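Local atomic coordinates of transcription anti-terminator antagonist UpxZ (Bacteroides uniformis ATCC 8492, PDB entry 4EPZ), a protein that probably acts as an antagonist of transcription anti-termination and so helps regulate capsular polysaccharide synthesis in the bacterium. Residues Glu123-Ile128 with Glu145-Phe150. Numbering follows the deposited sequence.
Sequences EAHQLI and EELRNF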
ATOM      1  N   GLU A 123      -1.143   2.522  15.867  1.00 20.01           N
ATOM      2  CA  GLU A 123       0.289   2.285  15.735  1.00 19.29           C
ATOM      3  C   GLU A 123       0.925   3.252  14.701  1.00 21.15           C
ATOM      4  O   GLU A 123       2.015   3.773  14.944  1.00 22.30           O
ATOM      5  CB  GLU A 123       0.522   0.838  15.342  1.00 20.76           C
ATOM      6  CG  GLU A 123       1.993   0.501  15.328  1.00 29.92           C
ATOM      7  CD  GLU A 123       2.305  -0.976  15.241  1.00 50.37           C
ATOM      8  OE1 GLU A 123       1.363  -1.803  15.267  1.00 35.89           O
ATOM      9  OE2 GLU A 123       3.509  -1.302  15.162  1.00 44.95           O
ATOM     10  N   ALA A 124       0.222   3.527  13.586  1.00 17.14           N
ATOM     11  CA  ALA A 124       0.679   4.466  12.571  1.00 17.74           C
ATOM     12  C   ALA A 124       0.838   5.880  13.177  1.00 21.02           C
ATOM     13  O   ALA A 124       1.872   6.512  12.938  1.00 20.88           O
ATOM     14  CB  ALA A 124      -0.303   4.491  11.407  1.00 18.68           C
ATOM     15  N   HIS A 125      -0.127   6.345  14.016  1.00 18.50           N
ATOM     16  CA  HIS A 125       0.035   7.663  14.665  1.00 20.05           C
ATOM     17  C   HIS A 125       1.212   7.690  15.653  1.00 25.34           C
ATOM     18  O   HIS A 125       1.860   8.727  15.781  1.00 24.70           O
ATOM     19  CB  HIS A 125      -1.258   8.122  15.335  1.00 21.39           C
ATOM     20  CG  HIS A 125      -2.224   8.649  14.326  1.00 23.71           C
ATOM     21  ND1 HIS A 125      -2.012   9.869  13.692  1.00 26.26           N
ATOM     22  CD2 HIS A 125      -3.301   8.055  13.774  1.00 24.93           C
ATOM     23  CE1 HIS A 125      -3.000  10.002  12.825  1.00 25.27           C
ATOM     24  NE2 HIS A 125      -3.822   8.947  12.862  1.00 24.91           N
ATOM     25  N   GLN A 126       1.517   6.559  16.311  1.00 22.46           N
ATOM     26  CA  GLN A 126       2.652   6.477  17.229  0.65 23.60           C
ATOM     27  C   GLN A 126       3.964   6.612  16.456  1.00 27.50           C
ATOM     28  O   GLN A 126       4.904   7.248  16.940  1.00 27.83           O
ATOM     29  CB  GLN A 126       2.619   5.169  18.039  0.65 25.39           C
ATOM     30  CG  GLN A 126       1.588   5.180  19.168  0.65 35.56           C
ATOM     31  CD  GLN A 126       1.574   3.891  19.960  0.65 55.18           C
ATOM     32  OE1 GLN A 126       1.420   2.797  19.412  0.65 47.00           O
ATOM     33  NE2 GLN A 126       1.698   3.994  21.277  0.65 50.73           N
ATOM     34  N   LEU A 127       4.024   6.035  15.234  1.00 22.45           N
ATOM     35  CA  LEU A 127       5.223   6.142  14.397  1.00 21.33           C
ATOM     36  C   LEU A 127       5.415   7.591  13.965  1.00 23.49           C
ATOM     37  O   LEU A 127       6.528   8.136  14.037  1.00 24.70           O
ATOM     38  CB  LEU A 127       5.102   5.249  13.161  1.00 21.40           C
ATOM     39  CG  LEU A 127       5.897   3.976  13.129  1.00 27.89           C
ATOM     40  CD1 LEU A 127       5.880   3.393  11.745  1.00 26.43           C
ATOM     41  CD2 LEU A 127       7.366   4.184  13.625  1.00 32.57           C
ATOM     42  N   ILE A 128       4.309   8.248  13.586  1.00 19.24           N
ATOM     43  CA  ILE A 128       4.359   9.657  13.165  1.00 19.24           C
ATOM     44  C   ILE A 128       4.971  10.513  14.289  1.00 25.00           C
ATOM     45  O   ILE A 128       5.823  11.371  14.021  1.00 23.85           O
ATOM     46  CB  ILE A 128       2.948  10.203  12.749  1.00 20.82           C
ATOM     47  CG1 ILE A 128       2.486   9.566  11.429  1.00 21.06           C
ATOM     48  CG2 ILE A 128       2.973  11.741  12.575  1.00 20.20           C
ATOM     49  CD1 ILE A 128       0.939   9.860  11.056  1.00 22.71           C
ATOM     50  N   GLU A 145      -0.541  12.367   4.776  1.00 18.57           N
ATOM     51  CA  GLU A 145      -1.662  12.838   3.978  0.50 18.76           C
ATOM     52  C   GLU A 145      -2.535  11.644   3.574  1.00 20.88           C
ATOM     53  O   GLU A 145      -3.766  11.696   3.695  1.00 20.28           O
ATOM     54  CB  GLU A 145      -1.142  13.612   2.751  0.50 20.89           C
ATOM     55  CG  GLU A 145      -2.215  14.304   1.924  0.50 28.05           C
ATOM     56  CD  GLU A 145      -1.708  14.974   0.656  0.50 61.47           C
ATOM     57  OE1 GLU A 145      -0.509  15.336   0.599  0.50 61.51           O
ATOM     58  OE2 GLU A 145      -2.511  15.122  -0.293  0.50 61.67           O
ATOM     59  N   GLU A 146      -1.906  10.553   3.119  1.00 19.86           N
ATOM     60  CA  GLU A 146      -2.637   9.342   2.692  1.00 19.26           C
ATOM     61  C   GLU A 146      -3.450   8.748   3.850  1.00 21.17           C
ATOM     62  O   GLU A 146      -4.646   8.449   3.688  1.00 19.99           O
ATOM     63  CB  GLU A 146      -1.672   8.305   2.107  1.00 20.28           C
ATOM     64  CG  GLU A 146      -1.201   8.726   0.714  1.00 29.07           C
ATOM     65  CD  GLU A 146      -0.001   7.984   0.145  1.00 47.53           C
ATOM     66  OE1 GLU A 146       0.267   6.853   0.603  1.00 37.44           O
ATOM     67  OE2 GLU A 146       0.645   8.514  -0.784  1.00 39.65           O
ATOM     68  N   LEU A 147      -2.814   8.623   5.023  1.00 18.19           N
ATOM     69  CA  LEU A 147      -3.479   8.122   6.228  1.00 18.35           C
ATOM     70  C   LEU A 147      -4.665   9.010   6.594  1.00 19.91           C
ATOM     71  O   LEU A 147      -5.763   8.480   6.830  1.00 19.90           O
ATOM     72  CB  LEU A 147      -2.516   8.054   7.406  1.00 17.82           C
ATOM     73  CG  LEU A 147      -3.138   7.586   8.744  1.00 20.70           C
ATOM     74  CD1 LEU A 147      -3.792   6.184   8.619  1.00 22.03           C
ATOM     75  CD2 LEU A 147      -2.097   7.647   9.869  1.00 22.10           C
ATOM     76  N   ARG A 148      -4.468  10.337   6.612  1.00 19.57           N
ATOM     77  CA  ARG A 148      -5.561  11.239   6.946  1.00 20.33           C
ATOM     78  C   ARG A 148      -6.736  11.079   5.963  1.00 22.85           C
ATOM     79  O   ARG A 148      -7.890  11.048   6.404  1.00 21.84           O
ATOM     80  CB  ARG A 148      -5.089  12.688   6.982  1.00 18.50           C
ATOM     81  CG  ARG A 148      -6.157  13.628   7.584  1.00 29.15           C
ATOM     82  CD  ARG A 148      -5.829  15.084   7.430  1.00 37.96           C
ATOM     83  NE  ARG A 148      -5.701  15.489   6.026  1.00 46.13           N
ATOM     84  CZ  ARG A 148      -4.541  15.739   5.426  1.00 64.71           C
ATOM     85  NH1 ARG A 148      -3.399  15.627   6.097  1.00 50.05           N
ATOM     86  NH2 ARG A 148      -4.512  16.087   4.147  1.00 55.85           N
ATOM     87  N   ASN A 149      -6.445  10.933   4.645  1.00 19.87           N
ATOM     88  CA  ASN A 149      -7.494  10.770   3.641  0.60 19.82           C
ATOM     89  C   ASN A 149      -8.261   9.451   3.868  1.00 23.81           C
ATOM     90  O   ASN A 149      -9.485   9.443   3.753  1.00 22.96           O
ATOM     91  CB  ASN A 149      -6.916  10.852   2.245  0.60 21.68           C
ATOM     92  CG  ASN A 149      -6.610  12.284   1.819  0.60 44.60           C
ATOM     93  OD1 ASN A 149      -7.321  13.235   2.168  0.60 42.14           O
ATOM     94  ND2 ASN A 149      -5.575  12.472   1.017  0.60 33.96           N
ATOM     95  N   PHE A 150      -7.551   8.355   4.227  1.00 19.93           N
ATOM     96  CA  PHE A 150      -8.249   7.084   4.506  1.00 17.91           C
ATOM     97  C   PHE A 150      -9.166   7.240   5.738  1.00 23.27           C
ATOM     98  O   PHE A 150     -10.301   6.755   5.732  1.00 22.57           O
ATOM     99  CB  PHE A 150      -7.233   5.949   4.727  1.00 18.29           C
ATOM    100  CG  PHE A 150      -6.521   5.510   3.461  1.00 19.47           C
ATOM    101  CD1 PHE A 150      -7.236   5.259   2.290  1.00 23.11           C
ATOM    102  CD2 PHE A 150      -5.152   5.231   3.472  1.00 20.53           C
ATOM    103  CE1 PHE A 150      -6.580   4.840   1.126  1.00 24.07           C
ATOM    104  CE2 PHE A 150      -4.505   4.790   2.313  1.00 23.36           C
ATOM    105  CZ  PHE A 150      -5.224   4.596   1.154  1.00 22.28           C
TER
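NE2 of His125, hydrogen-bonded to the carboxylate of Glu151 just beyond the 145-150 segment, is also the ring atom nearest to Leu147, 3.7 Å from its CD2. The methyl sits over one face of the imidazole, displaced toward the rim, a CH-pi contact with CD2 4.0 Å from the ring centroid. The bond to Glu151 limits how the ring can turn, which would hold this face toward the methyl. The same CD2 reaches two further apolar groups, Ala124 CB and Ile128 CD1, each at 3.9 Å, so one leucine methyl touches three side chains, of Ala124, His125 and Ile128, on the same side of helix 118-129. Helices 118-129 and 138-152 belong to an all-helical chain and run roughly antiparallel, their local axes 149° apart in direction and 11.8 Å apart at closest approach. Leu147 bridges that wide spacing with its side chain extended: CG is anti to the backbone N (chi1 178°) and CD2 is anti to CA, which carries this methyl to Ala124. Helix 102-115 lines the contact too: Met105 touches Ile128, and Thr109 touches Leu147.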